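PDB 6YP6: NanS-p from Escherichia phage vB_EcoP_24B, which probably acts as a carbohydrate esterase of a Shiga toxin-encoding phage and probably binds sugars. Local coordinates for residues Ala116-Thr121 against Lys134-Asn139; Leu126-His131 against His153-Arg158; Asp192-Thr197 against Asp210-Glu215. All blocks are in the same frame, centred on the assembly; numbering follows the deposited sequence.

Contact 1: residues Ala116-Thr121 against Lys134-Asn139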
loop_
_atom_site.group_PDB
_atom_site.type_symbol
_atom_site.label_atom_id
_atom_site.label_comp_id
_atom_site.label_asym_id
_atom_site.label_seq_id
_atom_site.Cartn_x
_atom_site.Cartn_y
_atom_site.Cartn_z
ATOM N N ALA A 116 -6.816 0.981 -2.330
ATOM C CA ALA A 116 -7.488 0.878 -1.033
ATOM C C ALA A 116 -7.227 -0.533 -0.519
ATOM O O ALA A 116 -8.135 -1.357 -0.387
ATOM C CB ALA A 116 -8.974 1.191 -1.129
ATOM N N PHE A 117 -5.953 -0.831 -0.321
ATOM C CA PHE A 117 -5.493 -2.194 -0.141
ATOM C C PHE A 117 -4.845 -2.339 1.224
ATOM O O PHE A 117 -4.016 -1.509 1.598
ATOM C CB PHE A 117 -4.463 -2.549 -1.223
ATOM C CG PHE A 117 -4.912 -2.222 -2.624
ATOM C CD1 PHE A 117 -6.161 -2.595 -3.069
ATOM C CD2 PHE A 117 -4.094 -1.511 -3.480
ATOM C CE1 PHE A 117 -6.585 -2.276 -4.368
ATOM C CE2 PHE A 117 -4.498 -1.204 -4.767
ATOM C CZ PHE A 117 -5.739 -1.580 -5.207
ATOM N N TYR A 118 -5.218 -3.369 1.976
ATOM C CA TYR A 118 -4.652 -3.548 3.302
ATOM C C TYR A 118 -4.167 -4.970 3.498
ATOM O O TYR A 118 -4.589 -5.917 2.827
ATOM C CB TYR A 118 -5.621 -3.087 4.408
ATOM C CG TYR A 118 -6.911 -3.864 4.534
ATOM C CD1 TYR A 118 -8.022 -3.558 3.747
ATOM C CD2 TYR A 118 -7.035 -4.888 5.451
ATOM C CE1 TYR A 118 -9.205 -4.269 3.874
ATOM C CE2 TYR A 118 -8.211 -5.599 5.589
ATOM C CZ TYR A 118 -9.292 -5.288 4.789
ATOM O OH TYR A 118 -10.481 -5.975 4.865
ATOM N N ILE A 119 -3.257 -5.084 4.453
ATOM C CA ILE A 119 -2.548 -6.314 4.754
ATOM C C ILE A 119 -2.864 -6.665 6.207
ATOM O O ILE A 119 -2.703 -5.828 7.104
ATOM C CB ILE A 119 -1.037 -6.138 4.520
ATOM C CG1 ILE A 119 -0.736 -5.767 3.070
ATOM C CG2 ILE A 119 -0.284 -7.393 4.952
ATOM C CD1 ILE A 119 0.684 -5.315 2.851
ATOM N N GLN A 120 -3.340 -7.894 6.426
ATOM C CA GLN A 120 -3.888 -8.338 7.699
ATOM C C GLN A 120 -3.698 -9.842 7.781
ATOM O O GLN A 120 -3.788 -10.525 6.761
ATOM C CB GLN A 120 -5.391 -8.010 7.727
ATOM C CG GLN A 120 -6.124 -8.377 9.003
ATOM C CD GLN A 120 -7.621 -8.299 8.856
ATOM O OE1 GLN A 120 -8.152 -8.443 7.748
ATOM N NE2 GLN A 120 -8.321 -8.084 9.969
ATOM N N THR A 121 -3.480 -10.373 8.982
ATOM C CA THR A 121 -3.507 -11.818 9.142
ATOM C C THR A 121 -4.904 -12.277 9.535
ATOM O O THR A 121 -5.623 -11.584 10.255
ATOM C CB THR A 121 -2.512 -12.313 10.195
ATOM O OG1 THR A 121 -2.662 -11.593 11.426
ATOM C CG2 THR A 121 -1.096 -12.152 9.732
ATOM N N LYS A 134 -18.834 -1.659 2.249
ATOM C CA LYS A 134 -19.198 -0.907 3.447
ATOM C C LYS A 134 -18.764 -1.612 4.728
ATOM O O LYS A 134 -18.340 -0.953 5.679
ATOM C CB LYS A 134 -20.703 -0.670 3.484
ATOM C CG LYS A 134 -21.214 0.315 2.458
ATOM C CD LYS A 134 -22.698 0.598 2.697
ATOM C CE LYS A 134 -23.457 0.900 1.422
ATOM N NZ LYS A 134 -23.758 -0.337 0.646
ATOM N N VAL A 135 -18.902 -2.939 4.788
ATOM C CA VAL A 135 -18.502 -3.708 5.961
ATOM C C VAL A 135 -17.445 -4.720 5.546
ATOM O O VAL A 135 -17.510 -5.308 4.458
ATOM C CB VAL A 135 -19.678 -4.383 6.692
ATOM C CG1 VAL A 135 -20.635 -3.331 7.215
ATOM C CG2 VAL A 135 -20.395 -5.363 5.806
ATOM N N ALA A 136 -16.461 -4.914 6.426
ATOM C CA ALA A 136 -15.245 -5.599 6.013
ATOM C C ALA A 136 -15.469 -7.071 5.716
ATOM O O ALA A 136 -14.684 -7.662 4.968
ATOM C CB ALA A 136 -14.155 -5.455 7.077
ATOM N N THR A 137 -16.526 -7.661 6.273
ATOM C CA THR A 137 -16.874 -9.036 5.944
ATOM C C THR A 137 -17.152 -9.216 4.455
ATOM O O THR A 137 -17.109 -10.346 3.957
ATOM C CB THR A 137 -18.082 -9.479 6.780
ATOM O OG1 THR A 137 -19.174 -8.575 6.584
ATOM C CG2 THR A 137 -17.725 -9.498 8.256
ATOM N N ASN A 138 -17.403 -8.130 3.725
ATOM C CA ASN A 138 -17.615 -8.187 2.283
ATOM C C ASN A 138 -16.463 -7.619 1.460
ATOM O O ASN A 138 -16.562 -7.586 0.227
ATOM C CB ASN A 138 -18.906 -7.452 1.921
ATOM C CG ASN A 138 -20.127 -8.137 2.472
ATOM O OD1 ASN A 138 -20.191 -9.365 2.545
ATOM N ND2 ASN A 138 -21.101 -7.350 2.880
ATOM N N ASN A 139 -15.382 -7.174 2.094
ATOM C CA ASN A 139 -14.222 -6.732 1.332
ATOM C C ASN A 139 -13.645 -7.908 0.547
ATOM O O ASN A 139 -13.705 -9.063 0.981
ATOM C CB ASN A 139 -13.151 -6.190 2.276
ATOM C CG ASN A 139 -13.449 -4.790 2.766
ATOM O OD1 ASN A 139 -14.273 -4.075 2.202
ATOM N ND2 ASN A 139 -12.774 -4.399 3.840
#
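Y118 and N139 meet through their outermost polar atoms: the amide nitrogen ND2 of N139 donates a hydrogen bond to the phenol oxygen OH of Y118 at 3.0 Å. The bond is nearly straight, with an N-H...O angle of 166°, and the oxygen lies close to the amide plane of the asparagine. The two side chains cross at about a right angle, their flat groups are turned 67° apart, and the amide nitrogen comes in at the edge of the phenol ring near its plane, 3.6 Å from CE1 of Y118. Two torsions bring this about. On strand 113-121, chi1 of Y118 is 64°, which puts the ring between the backbone N and the carbonyl carbon and sends the hydroxyl out from the sheet toward the loop. In N139 the amide carbon stands beside the backbone N, opposite the carbonyl carbon. The other side of that amide is used as well: OD1 accepts a hydrogen bond from the backbone N of A133, so both ends of the group are held and its rotation is fixed. Next to the asparagine, the short 3-10 segment 136-138 is closed by a bond from N139 N to A136 O, and CB of A136 lies 4.3 Å from OH of Y118. Strands 113-121, 125-130 and 140-147 lie side by side in the seven-stranded antiparallel sheet of a beta sandwich. One directed hydrogen bond thus joins the loop between strands 125-130 and 140-147 to strand 113-121, on the far side of 125-130, and gives two buried polar side chains a partner.

Contact 2: residues Leu126-His131 against His153-Arg158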
loop_
_atom_site.group_PDB
_atom_site.type_symbol
_atom_site.label_atom_id
_atom_site.label_comp_id
_atom_site.label_asym_id
_atom_site.label_seq_id
_atom_site.Cartn_x
_atom_site.Cartn_y
_atom_site.Cartn_z
ATOM N N LEU A 126 -1.065 -14.455 5.971
ATOM C CA LEU A 126 -0.981 -13.019 5.718
ATOM C C LEU A 126 -1.731 -12.723 4.422
ATOM O O LEU A 126 -1.369 -13.239 3.359
ATOM C CB LEU A 126 0.475 -12.568 5.598
ATOM C CG LEU A 126 0.670 -11.053 5.517
ATOM C CD1 LEU A 126 0.265 -10.385 6.817
ATOM C CD2 LEU A 126 2.099 -10.686 5.154
ATOM N N ASN A 127 -2.770 -11.900 4.500
ATOM C CA ASN A 127 -3.669 -11.648 3.385
ATOM C C ASN A 127 -3.575 -10.212 2.883
ATOM O O ASN A 127 -3.245 -9.287 3.633
ATOM C CB ASN A 127 -5.100 -11.929 3.831
ATOM C CG ASN A 127 -5.299 -13.367 4.207
ATOM O OD1 ASN A 127 -4.673 -14.264 3.632
ATOM N ND2 ASN A 127 -6.150 -13.601 5.186
ATOM N N VAL A 128 -3.904 -10.060 1.600
ATOM C CA VAL A 128 -4.052 -8.773 0.938
ATOM C C VAL A 128 -5.530 -8.597 0.619
ATOM O O VAL A 128 -6.121 -9.449 -0.052
ATOM C CB VAL A 128 -3.235 -8.706 -0.359
ATOM C CG1 VAL A 128 -3.361 -7.324 -0.971
ATOM C CG2 VAL A 128 -1.784 -9.076 -0.152
ATOM N N MET A 129 -6.123 -7.492 1.081
ATOM C CA MET A 129 -7.548 -7.244 1.009
ATOM C C MET A 129 -7.814 -5.917 0.309
ATOM O O MET A 129 -6.999 -5.000 0.358
ATOM C CB MET A 129 -8.124 -7.139 2.436
ATOM C CG MET A 129 -7.847 -8.334 3.319
ATOM S SD MET A 129 -8.630 -9.874 2.799
ATOM C CE MET A 129 -10.354 -9.463 2.959
ATOM N N TYR A 130 -8.986 -5.821 -0.317
ATOM C CA TYR A 130 -9.457 -4.606 -0.974
ATOM C C TYR A 130 -10.613 -4.043 -0.169
ATOM O O TYR A 130 -11.658 -4.690 -0.042
ATOM C CB TYR A 130 -9.889 -4.937 -2.404
ATOM C CG TYR A 130 -10.301 -3.784 -3.294
ATOM C CD1 TYR A 130 -9.930 -2.476 -3.043
ATOM C CD2 TYR A 130 -11.050 -4.032 -4.433
ATOM C CE1 TYR A 130 -10.307 -1.438 -3.900
ATOM C CE2 TYR A 130 -11.438 -3.013 -5.280
ATOM C CZ TYR A 130 -11.062 -1.717 -5.020
ATOM O OH TYR A 130 -11.469 -0.712 -5.870
ATOM N N HIS A 131 -10.424 -2.835 0.364
ATOM C CA HIS A 131 -11.453 -2.154 1.151
ATOM C C HIS A 131 -12.418 -1.438 0.208
ATOM O O HIS A 131 -12.377 -0.220 0.012
ATOM C CB HIS A 131 -10.797 -1.179 2.108
ATOM C CG HIS A 131 -11.726 -0.596 3.128
ATOM N ND1 HIS A 131 -11.257 0.070 4.239
ATOM C CD2 HIS A 131 -13.079 -0.582 3.226
ATOM C CE1 HIS A 131 -12.282 0.478 4.968
ATOM N NE2 HIS A 131 -13.398 0.106 4.373
ATOM N N HIS A 153 8.692 -9.856 1.820
ATOM C CA HIS A 153 7.690 -10.086 0.792
ATOM C C HIS A 153 7.628 -8.880 -0.128
ATOM O O HIS A 153 8.016 -7.769 0.251
ATOM C CB HIS A 153 6.310 -10.340 1.409
ATOM C CG HIS A 153 6.286 -11.574 2.239
ATOM N ND1 HIS A 153 6.176 -12.830 1.692
ATOM C CD2 HIS A 153 6.463 -11.755 3.566
ATOM C CE1 HIS A 153 6.264 -13.732 2.655
ATOM N NE2 HIS A 153 6.418 -13.102 3.803
ATOM N N THR A 154 7.105 -9.106 -1.326
ATOM C CA THR A 154 6.824 -8.029 -2.252
ATOM C C THR A 154 5.354 -8.044 -2.632
ATOM O O THR A 154 4.719 -9.103 -2.729
ATOM C CB THR A 154 7.698 -8.106 -3.517
ATOM O OG1 THR A 154 7.429 -9.321 -4.225
ATOM C CG2 THR A 154 9.164 -8.040 -3.155
ATOM N N LEU A 155 4.819 -6.848 -2.856
ATOM C CA LEU A 155 3.438 -6.690 -3.269
ATOM C C LEU A 155 3.403 -5.614 -4.337
ATOM O O LEU A 155 3.993 -4.549 -4.150
ATOM C CB LEU A 155 2.574 -6.274 -2.072
ATOM C CG LEU A 155 1.099 -6.011 -2.361
ATOM C CD1 LEU A 155 0.414 -7.247 -2.898
ATOM C CD2 LEU A 155 0.393 -5.527 -1.088
ATOM N N ALA A 156 2.723 -5.863 -5.439
ATOM C CA ALA A 156 2.533 -4.849 -6.459
ATOM C C ALA A 156 1.110 -4.941 -6.975
ATOM O O ALA A 156 0.455 -5.986 -6.877
ATOM C CB ALA A 156 3.538 -4.978 -7.600
ATOM N N PHE A 157 0.652 -3.824 -7.536
ATOM C CA PHE A 157 -0.645 -3.714 -8.197
ATOM C C PHE A 157 -0.353 -3.158 -9.578
ATOM O O PHE A 157 0.084 -2.014 -9.703
ATOM C CB PHE A 157 -1.570 -2.809 -7.394
ATOM C CG PHE A 157 -1.828 -3.346 -6.026
ATOM C CD1 PHE A 157 -2.820 -4.290 -5.824
ATOM C CD2 PHE A 157 -1.037 -2.978 -4.960
ATOM C CE1 PHE A 157 -3.044 -4.829 -4.572
ATOM C CE2 PHE A 157 -1.267 -3.503 -3.701
ATOM C CZ PHE A 157 -2.271 -4.439 -3.512
ATOM N N ARG A 158 -0.539 -3.987 -10.598
ATOM C CA ARG A 158 -0.171 -3.661 -11.968
ATOM C C ARG A 158 -1.385 -3.161 -12.739
ATOM O O ARG A 158 -2.415 -3.844 -12.810
ATOM C CB ARG A 158 0.444 -4.871 -12.681
ATOM C CG ARG A 158 1.035 -4.531 -14.040
ATOM C CD ARG A 158 1.793 -5.702 -14.686
ATOM N NE ARG A 158 0.881 -6.799 -14.991
ATOM C CZ ARG A 158 0.907 -8.012 -14.443
ATOM N NH1 ARG A 158 1.848 -8.366 -13.568
ATOM N NH2 ARG A 158 -0.031 -8.882 -14.782
#
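V128 of strand 125-130 is the residue most deeply engaged here, and its two methyls take different partners. CG2 meets CD1 of L155 at 4.0 Å, while CG1 lies 4.2 Å from the other leucine methyl, CD2 of L155. The valine and the leucine thus point at each other end-on, each fork presenting both of its branches to the other. A chi1 of -177° in V128 spreads the methyls in this way, CG1 standing beside the carbonyl carbon and CG2 beside the backbone N. In L155 the extended first torsion, with CG anti to the backbone N (chi1 178°), carries the isobutyl group straight out from its strand. F157, two residues further on, adds a third surface: its ring slides past V128 in the opposite direction, and the ring edge rather than its face is used, with CZ of F157 4.0 Å from CG1 of V128. That methyl therefore sits against both L155 and F157, whereas CG2 looks to L155 alone in this pair of segments. The backbones stay well apart, V128 CA to L155 CA being 8.8 Å, and no hydrogen bond passes between them. This is the packing of a beta sandwich: strand 125-130 belongs to the seven-stranded antiparallel sheet and strand 152-159 to the eight-stranded one, and the side chains of alternate residues fill the interior between them. The two strands run in roughly the same direction. F157 is also stacked on F117 of the seven-stranded sheet, and F145 of the adjacent strand 140-147 packs on V128 and L126.

Contact 3: residues Asp192-Thr197 against Asp210-Glu215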
loop_
_atom_site.group_PDB
_atom_site.type_symbol
_atom_site.label_atom_id
_atom_site.label_comp_id
_atom_site.label_asym_id
_atom_site.label_seq_id
_atom_site.Cartn_x
_atom_site.Cartn_y
_atom_site.Cartn_z
ATOM N N ASP A 192 -5.517 12.906 -3.834
ATOM C CA ASP A 192 -4.309 13.058 -4.642
ATOM C C ASP A 192 -3.038 12.873 -3.826
ATOM O O ASP A 192 -1.970 13.371 -4.192
ATOM C CB ASP A 192 -4.317 14.366 -5.433
ATOM C CG ASP A 192 -5.468 14.428 -6.413
ATOM O OD1 ASP A 192 -6.023 13.359 -6.776
ATOM O OD2 ASP A 192 -5.805 15.563 -6.823
ATOM N N LYS A 193 -3.130 12.108 -2.751
ATOM C CA LYS A 193 -1.971 11.656 -1.999
ATOM C C LYS A 193 -2.053 10.149 -1.830
ATOM O O LYS A 193 -3.136 9.583 -1.698
ATOM C CB LYS A 193 -1.897 12.315 -0.614
ATOM C CG LYS A 193 -1.912 13.827 -0.654
ATOM C CD LYS A 193 -1.603 14.424 0.700
ATOM C CE LYS A 193 -0.117 14.510 0.899
ATOM N NZ LYS A 193 0.267 15.018 2.243
ATOM N N LEU A 194 -0.886 9.504 -1.848
ATOM C CA LEU A 194 -0.765 8.133 -1.392
ATOM C C LEU A 194 -0.540 8.161 0.112
ATOM O O LEU A 194 0.366 8.837 0.599
ATOM C CB LEU A 194 0.404 7.438 -2.085
ATOM C CG LEU A 194 0.662 6.002 -1.631
ATOM C CD1 LEU A 194 -0.504 5.083 -1.981
ATOM C CD2 LEU A 194 1.952 5.480 -2.248
ATOM N N HIS A 195 -1.397 7.445 0.838
ATOM C CA HIS A 195 -1.352 7.343 2.289
ATOM C C HIS A 195 -1.043 5.903 2.660
ATOM O O HIS A 195 -1.726 4.981 2.211
ATOM C CB HIS A 195 -2.692 7.677 2.900
ATOM C CG HIS A 195 -3.228 8.987 2.501
ATOM N ND1 HIS A 195 -3.189 10.094 3.317
ATOM C CD2 HIS A 195 -3.838 9.365 1.360
ATOM C CE1 HIS A 195 -3.754 11.107 2.686
ATOM N NE2 HIS A 195 -4.156 10.688 1.494
ATOM N N VAL A 196 -0.008 5.721 3.462
ATOM C CA VAL A 196 0.368 4.412 3.975
ATOM C C VAL A 196 0.234 4.495 5.490
ATOM O O VAL A 196 0.769 5.416 6.109
ATOM C CB VAL A 196 1.805 4.049 3.567
ATOM C CG1 VAL A 196 2.101 2.613 3.934
ATOM C CG2 VAL A 196 2.007 4.279 2.079
ATOM N N THR A 197 -0.509 3.568 6.088
ATOM C CA THR A 197 -0.848 3.711 7.502
ATOM C C THR A 197 -1.064 2.357 8.144
ATOM O O THR A 197 -1.470 1.418 7.472
ATOM C CB THR A 197 -2.121 4.577 7.645
ATOM O OG1 THR A 197 -2.483 4.693 9.022
ATOM C CG2 THR A 197 -3.306 3.989 6.887
ATOM N N ASP A 210 11.328 -1.753 2.907
ATOM C CA ASP A 210 12.497 -1.603 2.047
ATOM C C ASP A 210 12.274 -0.472 1.046
ATOM O O ASP A 210 13.132 0.400 0.878
ATOM C CB ASP A 210 12.721 -2.932 1.312
ATOM C CG ASP A 210 14.096 -3.059 0.711
ATOM O OD1 ASP A 210 15.072 -2.616 1.350
ATOM O OD2 ASP A 210 14.224 -3.692 -0.364
ATOM N N SER A 211 11.119 -0.493 0.384
ATOM C CA SER A 211 10.786 0.501 -0.617
ATOM C C SER A 211 9.276 0.555 -0.801
ATOM O O SER A 211 8.555 -0.413 -0.529
ATOM C CB SER A 211 11.451 0.160 -1.951
ATOM O OG SER A 211 10.979 -1.083 -2.438
ATOM N N ILE A 212 8.820 1.716 -1.279
ATOM C CA ILE A 212 7.462 1.951 -1.766
ATOM C C ILE A 212 7.625 2.760 -3.041
ATOM O O ILE A 212 8.410 3.711 -3.060
ATOM C CB ILE A 212 6.629 2.789 -0.774
ATOM C CG1 ILE A 212 6.526 2.114 0.588
ATOM C CG2 ILE A 212 5.233 3.075 -1.339
ATOM C CD1 ILE A 212 6.046 3.033 1.682
ATOM N N ALA A 213 6.899 2.418 -4.098
ATOM C CA ALA A 213 7.004 3.227 -5.304
ATOM C C ALA A 213 5.732 3.146 -6.130
ATOM O O ALA A 213 4.986 2.166 -6.062
ATOM C CB ALA A 213 8.186 2.804 -6.187
ATOM N N VAL A 214 5.504 4.184 -6.928
ATOM C CA VAL A 214 4.569 4.126 -8.040
ATOM C C VAL A 214 5.370 4.431 -9.289
ATOM O O VAL A 214 6.080 5.443 -9.341
ATOM C CB VAL A 214 3.379 5.085 -7.876
ATOM C CG1 VAL A 214 2.447 4.952 -9.072
ATOM C CG2 VAL A 214 2.635 4.802 -6.581
ATOM N N GLU A 215 5.273 3.551 -10.276
ATOM C CA GLU A 215 5.978 3.691 -11.542
ATOM C C GLU A 215 4.955 3.691 -12.665
ATOM O O GLU A 215 3.904 3.043 -12.566
ATOM C CB GLU A 215 6.990 2.551 -11.711
ATOM C CG GLU A 215 8.158 2.666 -10.735
ATOM C CD GLU A 215 9.030 1.426 -10.641
ATOM O OE1 GLU A 215 8.552 0.297 -10.907
ATOM O OE2 GLU A 215 10.216 1.588 -10.283
#
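L194 and V196 face I212 and V214 across a beta sandwich, strand 193-197 lying in its seven-stranded sheet and strand 207-216 in the eight-stranded one, and what joins them is apolar contact throughout. With CG anti to the backbone N (chi1 177°), L194 meets I212 at a slant, its CD2 reaching CG2 of I212 at 4.2 Å. The same methyl lies 4.4 Å from CG2 of V214, so it touches two residues of the facing strand. I212 is likewise shared: while its CG2 takes the leucine, its CD1 extends to CG2 of V196 at 4.2 Å. The isoleucine does this by setting CG1 beside the backbone N with chi1 at -59° and leaving chi2 nearly extended, so that its two branches part toward different partners.

No hydrogen bond links the two strands. Their axes come no closer than 10.4 Å and run almost antiparallel, with 155° between directions; the CA atoms of L194 and V214 are nearest each other at 9.4 Å, those of V196 and I212 at 9.5 Å. Other apolar groups complete the layer: L6 on L194, F92 on V196, L5 and W94 on V214.

Charged pairs lie outside this contact. D210 is buried and held by R76 and T38, while E215 makes a salt bridge to R74 and K193 to E57. Buried aliphatic branches that meet without a polar bond are consistent with hydrophobic burial and van der Waals contact joining the sheets here.

In the fold
Of the strands in these contacts, 113-121 comes first from the N terminus, and contact 1 closes a short loop by returning residues 134-139 to it from beyond the next strand, all on the seven-stranded sheet side. Before that loop is shut, contact 2 has opened at 126-131; it closes at 153-158, so the two cross along the chain, and they touch where strands 113-121 and 125-130 pair. Contact 2 passes from the seven-stranded sheet to the eight-stranded one. Contact 3 follows in series, joining the same two sheets through 192-197 and 210-215; its nearest atoms stay about 7 Å from either of the others.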